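Long-range contacts in CpuTA1 (Curtobacterium pusillum, PDB 5K3W), which belongs to the class IV aminotransferase family, binds pyridoxal-5'-phosphate and assembles from two copies of the chain: residues R25-V33 against D89-A99; P40-G48 against R122-W133. All coordinates share one frame; numbering follows the deposited sequence.

Both contacts reach the same antiparallel sheet, and both are partly buried. Contact 1 joins one of its two edge strands within the chain, 32-35, and the loop leading into it to the start of helix 90-108; no second subunit touches it, and it is mostly apolar, with a long ion pair at its exposed end. Contact 2 brings the loop running into helix 47-50 against the long loop between strands 114-121 and 131-138; it is richer in hydrogen bonds and ordered water, and the second subunit borders it. The two meet where the Trp-93 ring, on the helix of contact 1, packs on the backbone of Gly-132 and Trp-133, while their centres lie about 19 Å apart.

Contact 1 of 2, residues R25-V33 against D89-A99; sequences RAAGDAGFV and DAAVWREAVLA
Phe-32 lays one face of its ring on helix 90-108, where the CA of Ala-96 sits 3.9 Å from the ring centroid and 13° off the normal, a CH-pi contact. The ring's CD2 touches the CB of Ala-96 at 3.8 Å, its CE2 comes within 3.6 Å of the CB of Glu-95, and its CE1 reaches the CB of Ala-99 at 3.8 Å. Alanine suits positions 96 and 99 because a lone methyl lets the flat ring come close to the helix backbone. A chi1 of 57° brings the ring there, setting CG between the backbone N and the carbonyl carbon; its opposite face takes the methyl of Ala-30, offset toward the rim. On its other side the helix covers the antiparallel sheet, with Trp-93 and Val-97 against strands 114-121 and 131-138, so Phe-32 joins an edge strand of that sheet to its covering helix.

Val-92 spreads its two methyls over different partners. CG1 lies 3.7 Å from the O of Gly-31, whereas CG2 sits over a face of the Arg-25 guanidinium, 3.4 Å from NH2. A CB on Gly-31 would run into Val-92. The NH1 of Arg-25 gives a nearly straight bond, 169° at the hydrogen, to the O of Asp-29; lying in the guanidinium plane, this partner helps fix the rotation that turns a face to Val-92. Asp-29 in turn closes an Asx turn, its OD1 accepting from the N of Gly-31. Asp-89 is the helix N-cap, with a weak bond from the N of Ala-91 to its OD1. Its OD2 is 3.8 Å from the NH2 of Arg-25, a long salt bridge. With no hydrogen bond crossing between the segments, strand and helix are held mainly by apolar surface, to which the distant ion pair probably adds only modestly.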
ATOM      1  N   ARG A  25     -32.920  -1.681   0.685  1.00 50.42           N
ATOM      2  CA  ARG A  25     -32.722  -0.299   0.246  1.00 62.30           C
ATOM      3  C   ARG A  25     -33.989   0.258  -0.411  1.00 63.78           C
ATOM      4  O   ARG A  25     -34.695  -0.450  -1.133  1.00 61.21           O
ATOM      5  CB  ARG A  25     -31.542  -0.202  -0.733  1.00 48.44           C
ATOM      6  CG  ARG A  25     -30.736   1.102  -0.658  1.00 42.74           C
ATOM      7  CD  ARG A  25     -29.633   1.137  -1.717  1.00 34.18           C
ATOM      8  NE  ARG A  25     -29.153  -0.207  -2.022  1.00 42.87           N
ATOM      9  CZ  ARG A  25     -29.238  -0.791  -3.215  1.00 45.91           C
ATOM     10  NH1 ARG A  25     -29.763  -0.145  -4.253  1.00 47.36           N
ATOM     11  NH2 ARG A  25     -28.782  -2.027  -3.374  1.00 44.58           N
ATOM     12  N   ALA A  26     -34.263   1.535  -0.158  1.00 66.95           N
ATOM     13  CA  ALA A  26     -35.390   2.209  -0.786  1.00 67.39           C
ATOM     14  C   ALA A  26     -35.190   2.321  -2.295  1.00 70.83           C
ATOM     15  O   ALA A  26     -34.080   2.576  -2.777  1.00 67.79           O
ATOM     16  CB  ALA A  26     -35.567   3.605  -0.185  1.00 50.00           C
ATOM     17  N   ALA A  27     -36.274   2.132  -3.047  1.00 71.33           N
ATOM     18  CA  ALA A  27     -36.255   2.511  -4.453  1.00 59.46           C
ATOM     19  C   ALA A  27     -36.052   4.017  -4.558  1.00 61.62           C
ATOM     20  O   ALA A  27     -36.514   4.788  -3.707  1.00 58.08           O
ATOM     21  CB  ALA A  27     -37.545   2.095  -5.158  1.00 46.88           C
ATOM     22  N   GLY A  28     -35.342   4.437  -5.600  1.00 48.77           N
ATOM     23  CA  GLY A  28     -34.843   5.780  -5.691  1.00 57.03           C
ATOM     24  C   GLY A  28     -33.431   5.930  -5.158  1.00 58.96           C
ATOM     25  O   GLY A  28     -32.718   6.851  -5.568  1.00 63.32           O
ATOM     26  N   ASP A  29     -33.010   5.041  -4.258  1.00 49.65           N
ATOM     27  CA  ASP A  29     -31.620   4.971  -3.816  1.00 46.01           C
ATOM     28  C   ASP A  29     -30.958   3.800  -4.529  1.00 36.13           C
ATOM     29  O   ASP A  29     -31.118   2.643  -4.134  1.00 32.73           O
ATOM     30  CB  ASP A  29     -31.519   4.820  -2.304  1.00 47.46           C
ATOM     31  CG  ASP A  29     -30.077   4.800  -1.823  1.00 52.23           C
ATOM     32  OD1 ASP A  29     -29.201   5.392  -2.506  1.00 38.79           O
ATOM     33  OD2 ASP A  29     -29.822   4.190  -0.759  1.00 59.36           O
ATOM     34  N   ALA A  30     -30.207   4.106  -5.584  1.00 31.38           N
ATOM     35  CA  ALA A  30     -29.492   3.061  -6.296  1.00 33.82           C
ATOM     36  C   ALA A  30     -28.204   2.647  -5.597  1.00 29.00           C
ATOM     37  O   ALA A  30     -27.583   1.671  -6.017  1.00 29.32           O
ATOM     38  CB  ALA A  30     -29.177   3.512  -7.722  1.00 21.45           C
ATOM     39  N   GLY A  31     -27.791   3.351  -4.551  1.00 27.49           N
ATOM     40  CA  GLY A  31     -26.529   3.061  -3.915  1.00 26.39           C
ATOM     41  C   GLY A  31     -25.361   3.851  -4.455  1.00 27.04           C
ATOM     42  O   GLY A  31     -24.223   3.611  -4.029  1.00 31.19           O
ATOM     43  N   PHE A  32     -25.608   4.791  -5.367  1.00 17.83           N
ATOM     44  CA  PHE A  32     -24.550   5.607  -5.939  1.00 21.39           C
ATOM     45  C   PHE A  32     -25.178   6.862  -6.527  1.00 25.14           C
ATOM     46  O   PHE A  32     -26.350   6.870  -6.904  1.00 26.13           O
ATOM     47  CB  PHE A  32     -23.764   4.835  -7.010  1.00 21.42           C
ATOM     48  CG  PHE A  32     -24.627   4.324  -8.130  1.00 24.44           C
ATOM     49  CD1 PHE A  32     -25.023   5.169  -9.164  1.00 24.62           C
ATOM     50  CD2 PHE A  32     -25.079   3.016  -8.129  1.00 20.28           C
ATOM     51  CE1 PHE A  32     -25.838   4.705 -10.189  1.00 20.95           C
ATOM     52  CE2 PHE A  32     -25.898   2.548  -9.135  1.00 21.95           C
ATOM     53  CZ  PHE A  32     -26.276   3.388 -10.172  1.00 21.42           C
ATOM     54  N   VAL A  33     -24.372   7.917  -6.622  1.00 20.32           N
ATOM     55  CA  VAL A  33     -24.794   9.190  -7.195  1.00 21.96           C
ATOM     56  C   VAL A  33     -23.593   9.824  -7.884  1.00 24.53           C
ATOM     57  O   VAL A  33     -22.447   9.637  -7.469  1.00 21.55           O
ATOM     58  CB  VAL A  33     -25.363  10.151  -6.124  1.00 27.45           C
ATOM     59  CG1 VAL A  33     -26.520   9.502  -5.378  1.00 36.67           C
ATOM     60  CG2 VAL A  33     -24.260  10.542  -5.147  1.00 21.08           C
ATOM     61  N   ASP A  89     -21.356  -5.144  -2.589  1.00 27.84           N
ATOM     62  CA  ASP A  89     -22.680  -5.383  -3.171  1.00 28.24           C
ATOM     63  C   ASP A  89     -22.546  -5.413  -4.688  1.00 26.33           C
ATOM     64  O   ASP A  89     -22.552  -4.367  -5.345  1.00 29.50           O
ATOM     65  CB  ASP A  89     -23.647  -4.293  -2.718  1.00 32.44           C
ATOM     66  CG  ASP A  89     -25.105  -4.642  -2.983  1.00 39.18           C
ATOM     67  OD1 ASP A  89     -25.407  -5.340  -3.979  1.00 39.23           O
ATOM     68  OD2 ASP A  89     -25.954  -4.196  -2.180  1.00 35.66           O
ATOM     69  N   ALA A  90     -22.415  -6.618  -5.255  1.00 24.41           N
ATOM     70  CA  ALA A  90     -22.073  -6.738  -6.671  1.00 24.39           C
ATOM     71  C   ALA A  90     -23.071  -6.008  -7.560  1.00 23.37           C
ATOM     72  O   ALA A  90     -22.692  -5.459  -8.599  1.00 23.83           O
ATOM     73  CB  ALA A  90     -21.976  -8.216  -7.067  1.00 18.85           C
ATOM     74  N   ALA A  91     -24.345  -5.978  -7.160  1.00 23.18           N
ATOM     75  CA  ALA A  91     -25.382  -5.365  -7.983  1.00 22.54           C
ATOM     76  C   ALA A  91     -25.305  -3.845  -7.958  1.00 20.78           C
ATOM     77  O   ALA A  91     -25.731  -3.193  -8.915  1.00 29.02           O
ATOM     78  CB  ALA A  91     -26.764  -5.828  -7.519  1.00 14.45           C
ATOM     79  N   VAL A  92     -24.808  -3.264  -6.868  1.00 20.14           N
ATOM     80  CA  VAL A  92     -24.581  -1.824  -6.836  1.00 23.47           C
ATOM     81  C   VAL A  92     -23.378  -1.462  -7.700  1.00 27.96           C
ATOM     82  O   VAL A  92     -23.432  -0.532  -8.514  1.00 22.70           O
ATOM     83  CB  VAL A  92     -24.393  -1.337  -5.390  1.00 29.41           C
ATOM     84  CG1 VAL A  92     -24.032   0.142  -5.378  1.00 23.71           C
ATOM     85  CG2 VAL A  92     -25.652  -1.589  -4.580  1.00 24.74           C
ATOM     86  N   TRP A  93     -22.276  -2.200  -7.539  1.00 19.02           N
ATOM     87  CA  TRP A  93     -21.076  -1.895  -8.308  1.00 23.68           C
ATOM     88  C   TRP A  93     -21.311  -2.084  -9.808  1.00 25.69           C
ATOM     89  O   TRP A  93     -20.887  -1.250 -10.625  1.00 20.19           O
ATOM     90  CB  TRP A  93     -19.919  -2.761  -7.812  1.00 19.29           C
ATOM     91  CG  TRP A  93     -19.385  -2.315  -6.494  1.00 17.85           C
ATOM     92  CD1 TRP A  93     -19.688  -2.834  -5.265  1.00 19.60           C
ATOM     93  CD2 TRP A  93     -18.449  -1.248  -6.262  1.00 16.90           C
ATOM     94  NE1 TRP A  93     -19.000  -2.157  -4.285  1.00 21.09           N
ATOM     95  CE2 TRP A  93     -18.229  -1.182  -4.869  1.00 18.03           C
ATOM     96  CE3 TRP A  93     -17.768  -0.351  -7.101  1.00 17.89           C
ATOM     97  CZ2 TRP A  93     -17.355  -0.248  -4.289  1.00 20.84           C
ATOM     98  CZ3 TRP A  93     -16.897   0.578  -6.530  1.00 20.39           C
ATOM     99  CH2 TRP A  93     -16.702   0.625  -5.134  1.00 19.63           C
ATOM    100  N   ARG A  94     -21.999  -3.165 -10.191  1.00 17.86           N
ATOM    101  CA  ARG A  94     -22.334  -3.358 -11.599  1.00 20.80           C
ATOM    102  C   ARG A  94     -23.132  -2.172 -12.126  1.00 22.65           C
ATOM    103  O   ARG A  94     -22.781  -1.562 -13.143  1.00 21.06           O
ATOM    104  CB  ARG A  94     -23.115  -4.660 -11.777  1.00 16.75           C
ATOM    105  CG  ARG A  94     -23.548  -4.914 -13.207  1.00 19.76           C
ATOM    106  CD  ARG A  94     -24.385  -6.180 -13.343  1.00 16.94           C
ATOM    107  NE  ARG A  94     -23.725  -7.356 -12.780  1.00 22.19           N
ATOM    108  CZ  ARG A  94     -24.174  -8.051 -11.730  1.00 24.40           C
ATOM    109  NH1 ARG A  94     -25.303  -7.708 -11.119  1.00 16.89           N
ATOM    110  NH2 ARG A  94     -23.497  -9.106 -11.300  1.00 24.25           N
ATOM    111  N   GLU A  95     -24.205  -1.817 -11.423  1.00 24.75           N
ATOM    112  CA  GLU A  95     -25.022  -0.690 -11.844  1.00 22.22           C
ATOM    113  C   GLU A  95     -24.198   0.588 -11.884  1.00 22.41           C
ATOM    114  O   GLU A  95     -24.343   1.398 -12.811  1.00 18.19           O
ATOM    115  CB  GLU A  95     -26.229  -0.549 -10.911  1.00 18.06           C
ATOM    116  CG  GLU A  95     -27.377  -1.515 -11.243  1.00 22.42           C
ATOM    117  CD  GLU A  95     -28.229  -1.041 -12.429  1.00 27.12           C
ATOM    118  OE1 GLU A  95     -28.807   0.059 -12.331  1.00 32.87           O
ATOM    119  OE2 GLU A  95     -28.312  -1.748 -13.461  1.00 25.04           O
ATOM    120  N   ALA A  96     -23.311   0.772 -10.898  1.00 18.71           N
ATOM    121  CA  ALA A  96     -22.504   1.985 -10.843  1.00 19.76           C
ATOM    122  C   ALA A  96     -21.592   2.096 -12.056  1.00 19.40           C
ATOM    123  O   ALA A  96     -21.451   3.178 -12.632  1.00 18.09           O
ATOM    124  CB  ALA A  96     -21.681   2.031  -9.554  1.00 15.41           C
ATOM    125  N   VAL A  97     -20.967   0.989 -12.467  1.00 16.84           N
ATOM    126  CA  VAL A  97     -20.044   1.045 -13.597  1.00 18.41           C
ATOM    127  C   VAL A  97     -20.793   1.357 -14.891  1.00 20.81           C
ATOM    128  O   VAL A  97     -20.338   2.169 -15.709  1.00 17.88           O
ATOM    129  CB  VAL A  97     -19.254  -0.273 -13.701  1.00 21.83           C
ATOM    130  CG1 VAL A  97     -18.521  -0.350 -15.020  1.00 14.58           C
ATOM    131  CG2 VAL A  97     -18.287  -0.423 -12.518  1.00 15.95           C
ATOM    132  N   LEU A  98     -21.954   0.724 -15.094  1.00 21.83           N
ATOM    133  CA  LEU A  98     -22.709   0.941 -16.325  1.00 20.00           C
ATOM    134  C   LEU A  98     -23.278   2.354 -16.389  1.00 15.59           C
ATOM    135  O   LEU A  98     -23.263   2.986 -17.449  1.00 19.05           O
ATOM    136  CB  LEU A  98     -23.817  -0.101 -16.444  1.00 23.17           C
ATOM    137  CG  LEU A  98     -23.280  -1.524 -16.590  1.00 22.30           C
ATOM    138  CD1 LEU A  98     -24.396  -2.542 -16.721  1.00 19.23           C
ATOM    139  CD2 LEU A  98     -22.351  -1.579 -17.786  1.00 24.70           C
ATOM    140  N   ALA A  99     -23.780   2.870 -15.269  1.00 15.54           N
ATOM    141  CA  ALA A  99     -24.227   4.257 -15.237  1.00 16.03           C
ATOM    142  C   ALA A  99     -23.075   5.209 -15.541  1.00 25.18           C
ATOM    143  O   ALA A  99     -23.249   6.213 -16.254  1.00 19.49           O
ATOM    144  CB  ALA A  99     -24.841   4.574 -13.876  1.00 12.90           C
TER

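Contact 2 of 2, residues P40-G48 against R122-W133; sequences PQVRITDLG and RGIEGEGRPSGW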
ATOM      1  N   PRO A  40     -12.201  17.768  -4.865  1.00 25.33           N
ATOM      2  CA  PRO A  40     -11.785  16.795  -3.843  1.00 22.74           C
ATOM      3  C   PRO A  40     -12.953  15.933  -3.388  1.00 20.73           C
ATOM      4  O   PRO A  40     -14.072  16.408  -3.205  1.00 18.38           O
ATOM      5  CB  PRO A  40     -11.262  17.676  -2.703  1.00 20.59           C
ATOM      6  CG  PRO A  40     -11.848  19.044  -2.973  1.00 23.03           C
ATOM      7  CD  PRO A  40     -11.935  19.159  -4.461  1.00 16.72           C
ATOM      8  N   GLN A  41     -12.676  14.658  -3.177  1.00 20.95           N
ATOM      9  CA  GLN A  41     -13.730  13.716  -2.842  1.00 23.09           C
ATOM     10  C   GLN A  41     -13.428  12.812  -1.658  1.00 22.58           C
ATOM     11  O   GLN A  41     -14.362  12.190  -1.144  1.00 20.62           O
ATOM     12  CB  GLN A  41     -14.055  12.838  -4.059  1.00 21.32           C
ATOM     13  CG  GLN A  41     -14.626  13.620  -5.231  1.00 22.68           C
ATOM     14  CD  GLN A  41     -16.029  14.148  -4.963  1.00 23.51           C
ATOM     15  OE1 GLN A  41     -16.727  13.683  -4.063  1.00 27.05           O
ATOM     16  NE2 GLN A  41     -16.448  15.120  -5.755  1.00 24.98           N
ATOM     17  N   VAL A  42     -12.177  12.697  -1.220  1.00 21.45           N
ATOM     18  CA  VAL A  42     -11.801  11.769  -0.165  1.00 19.68           C
ATOM     19  C   VAL A  42     -11.435  12.555   1.085  1.00 24.76           C
ATOM     20  O   VAL A  42     -10.741  13.577   1.010  1.00 23.99           O
ATOM     21  CB  VAL A  42     -10.639  10.863  -0.610  1.00 24.57           C
ATOM     22  CG1 VAL A  42     -10.331   9.833   0.473  1.00 23.55           C
ATOM     23  CG2 VAL A  42     -10.996  10.170  -1.918  1.00 19.72           C
ATOM     24  N   ARG A  43     -11.927  12.098   2.233  1.00 19.86           N
ATOM     25  CA  ARG A  43     -11.511  12.705   3.487  1.00 22.33           C
ATOM     26  C   ARG A  43     -10.058  12.351   3.772  1.00 21.59           C
ATOM     27  O   ARG A  43      -9.575  11.269   3.416  1.00 18.84           O
ATOM     28  CB  ARG A  43     -12.391  12.237   4.644  1.00 21.72           C
ATOM     29  CG  ARG A  43     -13.834  12.628   4.513  1.00 19.89           C
ATOM     30  CD  ARG A  43     -14.061  14.029   4.991  1.00 23.63           C
ATOM     31  NE  ARG A  43     -13.731  14.152   6.406  1.00 30.77           N
ATOM     32  CZ  ARG A  43     -14.493  13.690   7.392  1.00 27.96           C
ATOM     33  NH1 ARG A  43     -15.635  13.071   7.119  1.00 23.67           N
ATOM     34  NH2 ARG A  43     -14.106  13.844   8.653  1.00 24.49           N
ATOM     35  N   ILE A  44      -9.362  13.285   4.425  1.00 16.28           N
ATOM     36  CA  ILE A  44      -7.946  13.113   4.697  1.00 16.34           C
ATOM     37  C   ILE A  44      -7.707  11.955   5.657  1.00 16.67           C
ATOM     38  O   ILE A  44      -6.613  11.390   5.666  1.00 17.10           O
ATOM     39  CB  ILE A  44      -7.341  14.429   5.237  1.00 19.92           C
ATOM     40  CG1 ILE A  44      -5.809  14.400   5.144  1.00 22.53           C
ATOM     41  CG2 ILE A  44      -7.769  14.660   6.688  1.00 10.95           C
ATOM     42  CD1 ILE A  44      -5.236  14.075   3.747  1.00 12.89           C
ATOM     43  N   THR A  45      -8.699  11.569   6.466  1.00 16.52           N
ATOM     44  CA  THR A  45      -8.549  10.413   7.340  1.00 20.45           C
ATOM     45  C   THR A  45      -9.204   9.150   6.776  1.00 19.78           C
ATOM     46  O   THR A  45      -9.437   8.196   7.522  1.00 25.27           O
ATOM     47  CB  THR A  45      -9.083  10.714   8.747  1.00 19.66           C
ATOM     48  OG1 THR A  45     -10.426  11.185   8.667  1.00 26.87           O
ATOM     49  CG2 THR A  45      -8.245  11.774   9.427  1.00 19.84           C
ATOM     50  N   ASP A  46      -9.506   9.112   5.481  1.00 24.51           N
ATOM     51  CA  ASP A  46      -9.950   7.861   4.879  1.00 20.12           C
ATOM     52  C   ASP A  46      -8.796   6.870   4.898  1.00 15.38           C
ATOM     53  O   ASP A  46      -7.682   7.191   4.474  1.00 18.50           O
ATOM     54  CB  ASP A  46     -10.437   8.089   3.449  1.00 20.47           C
ATOM     55  CG  ASP A  46     -11.365   6.977   2.962  1.00 22.54           C
ATOM     56  OD1 ASP A  46     -10.893   5.839   2.766  1.00 17.22           O
ATOM     57  OD2 ASP A  46     -12.570   7.249   2.766  1.00 21.48           O
ATOM     58  N   LEU A  47      -9.042   5.677   5.429  1.00 18.14           N
ATOM     59  CA  LEU A  47      -7.958   4.706   5.525  1.00 20.62           C
ATOM     60  C   LEU A  47      -7.431   4.312   4.152  1.00 18.39           C
ATOM     61  O   LEU A  47      -6.343   3.727   4.062  1.00 17.20           O
ATOM     62  CB  LEU A  47      -8.422   3.468   6.293  1.00 23.25           C
ATOM     63  CG  LEU A  47      -8.822   3.633   7.759  1.00 30.13           C
ATOM     64  CD1 LEU A  47      -9.556   2.376   8.238  1.00 23.17           C
ATOM     65  CD2 LEU A  47      -7.602   3.880   8.630  1.00 25.73           C
ATOM     66  N   GLY A  48      -8.178   4.621   3.085  1.00 16.69           N
ATOM     67  CA  GLY A  48      -7.674   4.402   1.742  1.00 15.29           C
ATOM     68  C   GLY A  48      -6.414   5.190   1.438  1.00 18.11           C
ATOM     69  O   GLY A  48      -5.534   4.706   0.718  1.00 15.40           O
ATOM     70  N   ARG A 122     -11.668   0.800   3.547  1.00 20.17           N
ATOM     71  CA  ARG A 122     -12.240   0.546   4.866  1.00 18.93           C
ATOM     72  C   ARG A 122     -12.947   1.774   5.433  1.00 23.23           C
ATOM     73  O   ARG A 122     -13.605   1.661   6.470  1.00 24.47           O
ATOM     74  CB  ARG A 122     -11.145   0.049   5.836  1.00 20.32           C
ATOM     75  CG  ARG A 122     -11.657  -0.806   7.025  1.00 15.50           C
ATOM     76  CD  ARG A 122     -10.520  -1.550   7.757  1.00 15.61           C
ATOM     77  NE  ARG A 122      -9.591  -2.233   6.848  1.00 18.75           N
ATOM     78  CZ  ARG A 122      -9.712  -3.494   6.426  1.00 19.02           C
ATOM     79  NH1 ARG A 122     -10.724  -4.247   6.828  1.00 16.23           N
ATOM     80  NH2 ARG A 122      -8.820  -4.005   5.587  1.00 14.16           N
ATOM     81  N   GLY A 123     -12.835   2.931   4.779  1.00 21.22           N
ATOM     82  CA  GLY A 123     -13.582   4.116   5.151  1.00 15.38           C
ATOM     83  C   GLY A 123     -12.792   5.088   6.012  1.00 21.75           C
ATOM     84  O   GLY A 123     -11.621   4.889   6.359  1.00 20.34           O
ATOM     85  N   ILE A 124     -13.483   6.181   6.338  1.00 22.46           N
ATOM     86  CA  ILE A 124     -13.019   7.132   7.338  1.00 23.32           C
ATOM     87  C   ILE A 124     -12.749   6.409   8.647  1.00 27.99           C
ATOM     88  O   ILE A 124     -13.577   5.625   9.125  1.00 26.81           O
ATOM     89  CB  ILE A 124     -14.069   8.238   7.517  1.00 28.85           C
ATOM     90  CG1 ILE A 124     -14.468   8.809   6.141  1.00 21.68           C
ATOM     91  CG2 ILE A 124     -13.559   9.294   8.486  1.00 28.20           C
ATOM     92  CD1 ILE A 124     -15.646   9.767   6.167  1.00 20.82           C
ATOM     93  N   GLU A 125     -11.590   6.684   9.241  1.00 28.16           N
ATOM     94  CA  GLU A 125     -11.154   5.923  10.403  1.00 31.45           C
ATOM     95  C   GLU A 125     -12.017   6.246  11.619  1.00 31.33           C
ATOM     96  O   GLU A 125     -12.421   7.394  11.827  1.00 30.32           O
ATOM     97  CB  GLU A 125      -9.678   6.204  10.700  1.00 32.35           C
ATOM     98  CG  GLU A 125      -9.185   5.568  12.000  1.00 45.66           C
ATOM     99  CD  GLU A 125      -7.698   5.255  11.989  1.00 54.22           C
ATOM    100  OE1 GLU A 125      -7.326   4.124  12.379  1.00 63.11           O
ATOM    101  OE2 GLU A 125      -6.903   6.133  11.587  1.00 48.00           O
ATOM    102  N   GLY A 126     -12.305   5.218  12.422  1.00 26.60           N
ATOM    103  CA  GLY A 126     -13.170   5.351  13.578  1.00 25.11           C
ATOM    104  C   GLY A 126     -14.649   5.191  13.295  1.00 37.94           C
ATOM    105  O   GLY A 126     -15.458   5.283  14.227  1.00 44.76           O
ATOM    106  N   GLU A 127     -15.024   4.911  12.047  1.00 48.48           N
ATOM    107  CA  GLU A 127     -16.392   5.063  11.587  1.00 27.91           C
ATOM    108  C   GLU A 127     -17.063   3.753  11.185  1.00 30.67           C
ATOM    109  O   GLU A 127     -18.296   3.709  11.117  1.00 31.29           O
ATOM    110  CB  GLU A 127     -16.410   6.043  10.406  1.00 31.26           C
ATOM    111  CG  GLU A 127     -17.766   6.487   9.962  1.00 40.47           C
ATOM    112  CD  GLU A 127     -17.696   7.696   9.054  1.00 50.81           C
ATOM    113  OE1 GLU A 127     -18.154   7.601   7.889  1.00 49.43           O
ATOM    114  OE2 GLU A 127     -17.175   8.740   9.515  1.00 51.76           O
ATOM    115  N   GLY A 128     -16.293   2.695  10.927  1.00 25.26           N
ATOM    116  CA  GLY A 128     -16.872   1.414  10.544  1.00 23.66           C
ATOM    117  C   GLY A 128     -17.745   1.432   9.300  1.00 35.95           C
ATOM    118  O   GLY A 128     -18.671   0.619   9.199  1.00 39.13           O
ATOM    119  N   ARG A 129     -17.470   2.313   8.339  1.00 28.29           N
ATOM    120  CA  ARG A 129     -18.278   2.419   7.121  1.00 29.46           C
ATOM    121  C   ARG A 129     -17.402   2.504   5.875  1.00 26.60           C
ATOM    122  O   ARG A 129     -16.888   3.586   5.542  1.00 28.52           O
ATOM    123  CB  ARG A 129     -19.202   3.626   7.183  1.00 31.14           C
ATOM    124  CG  ARG A 129     -20.308   3.527   8.214  1.00 50.72           C
ATOM    125  CD  ARG A 129     -21.420   4.533   7.915  1.00 54.65           C
ATOM    126  NE  ARG A 129     -20.882   5.781   7.371  1.00 66.87           N
ATOM    127  CZ  ARG A 129     -20.836   6.074   6.070  1.00 66.20           C
ATOM    128  NH1 ARG A 129     -21.306   5.205   5.179  1.00 61.38           N
ATOM    129  NH2 ARG A 129     -20.325   7.235   5.658  1.00 45.95           N
ATOM    130  N   PRO A 130     -17.247   1.410   5.139  1.00 25.22           N
ATOM    131  CA  PRO A 130     -16.411   1.437   3.931  1.00 27.53           C
ATOM    132  C   PRO A 130     -16.778   2.591   3.002  1.00 27.19           C
ATOM    133  O   PRO A 130     -17.916   3.060   2.981  1.00 29.55           O
ATOM    134  CB  PRO A 130     -16.702   0.080   3.279  1.00 20.18           C
ATOM    135  CG  PRO A 130     -17.000  -0.800   4.446  1.00 20.09           C
ATOM    136  CD  PRO A 130     -17.763   0.062   5.422  1.00 22.34           C
ATOM    137  N   SER A 131     -15.788   3.052   2.237  1.00 22.82           N
ATOM    138  CA  SER A 131     -15.980   4.018   1.167  1.00 17.96           C
ATOM    139  C   SER A 131     -15.856   3.325  -0.185  1.00 24.18           C
ATOM    140  O   SER A 131     -15.190   2.292  -0.320  1.00 22.60           O
ATOM    141  CB  SER A 131     -14.958   5.158   1.252  1.00 21.87           C
ATOM    142  OG  SER A 131     -15.121   5.922   2.435  1.00 25.17           O
ATOM    143  N   GLY A 132     -16.493   3.923  -1.186  1.00 18.62           N
ATOM    144  CA  GLY A 132     -16.486   3.375  -2.534  1.00 19.20           C
ATOM    145  C   GLY A 132     -16.643   4.457  -3.580  1.00 21.15           C
ATOM    146  O   GLY A 132     -17.345   5.450  -3.374  1.00 15.83           O
ATOM    147  N   TRP A 133     -15.977   4.257  -4.718  1.00 15.68           N
ATOM    148  CA  TRP A 133     -16.029   5.178  -5.837  1.00 15.67           C
ATOM    149  C   TRP A 133     -15.872   4.409  -7.138  1.00 16.51           C
ATOM    150  O   TRP A 133     -15.237   3.354  -7.187  1.00 16.17           O
ATOM    151  CB  TRP A 133     -14.926   6.234  -5.754  1.00 21.72           C
ATOM    152  CG  TRP A 133     -15.038   7.167  -4.613  1.00 16.21           C
ATOM    153  CD1 TRP A 133     -15.788   8.300  -4.561  1.00 17.84           C
ATOM    154  CD2 TRP A 133     -14.351   7.075  -3.362  1.00 19.60           C
ATOM    155  NE1 TRP A 133     -15.627   8.919  -3.342  1.00 24.11           N
ATOM    156  CE2 TRP A 133     -14.749   8.189  -2.584  1.00 20.24           C
ATOM    157  CE3 TRP A 133     -13.448   6.158  -2.816  1.00 16.11           C
ATOM    158  CZ2 TRP A 133     -14.269   8.417  -1.285  1.00 16.82           C
ATOM    159  CZ3 TRP A 133     -12.972   6.383  -1.518  1.00 20.77           C
ATOM    160  CH2 TRP A 133     -13.387   7.507  -0.772  1.00 20.85           C
TER
HETATM  161  O   HOH W   1     -17.616  11.390  -3.039  1.00 26.83           O
HETATM  162  O   HOH W   2      -6.855   7.461   8.898  1.00 31.84           O
HETATM  163  O   HOH W   3     -11.582   9.760  10.932  1.00 34.65           O
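Val-42 lies over one face of the Trp-133 indole, toward the rim of the six-membered ring, a CH-pi contact with CG2 3.8 Å from CH2. With CG1 opposite the backbone N (chi1 -176°), CG2 falls beside that N and over the ring; a beta-branched side chain here gives the broad indole a compact apolar cover. At the indole edge, a water in the ring plane accepts from NE1 of Trp-133 and donates to OE1 of Gln-41, whose NE2 is bonded to the O of Asp-36.

Asp-46 also comes near the ring edge, but its carboxylate is gripped by polar groups. OD2 accepts from OG of Ser-131 at 2.9 Å through its syn lone pair. OD1 uses its anti lone pair for the N of Gly-48, 3.0 Å away, making Asp-46 the N-cap of helix 47-50; Thr-121 also bonds OD1. An acidic side chain can thus cap the helix and reach the strand at once, in a buried place.

Asp-46 and Ile-124 form a single beta bridge, an antiparallel, non-hydrogen-bonded pair that ties the loop before the helix to the excursion between strands 114-121 and 131-138. Two bonds flank it: the N of Leu-47 to the O of Gly-123 at 2.9 Å, almost straight (176°), and the N of Glu-125 to the O of Thr-45 at 3.1 Å. A CB on Gly-123 would clash with the O of Arg-129. Ile-124 sets CD1 3.4 Å from NH1 of Arg-43 and CG2 beside OG1 of Thr-45, while NE of Arg-43 bonds O of Phe-37 of the second subunit.

Leu-47 packs beside the bridge: CD1 rests on the CB of Arg-122, and CD2 lies 3.6 Å from CD of Glu-125. Arg-122 pairs with Asp-53, and Glu-125 with Arg-182 of the second subunit. Two waters link Thr-45 to Glu-125.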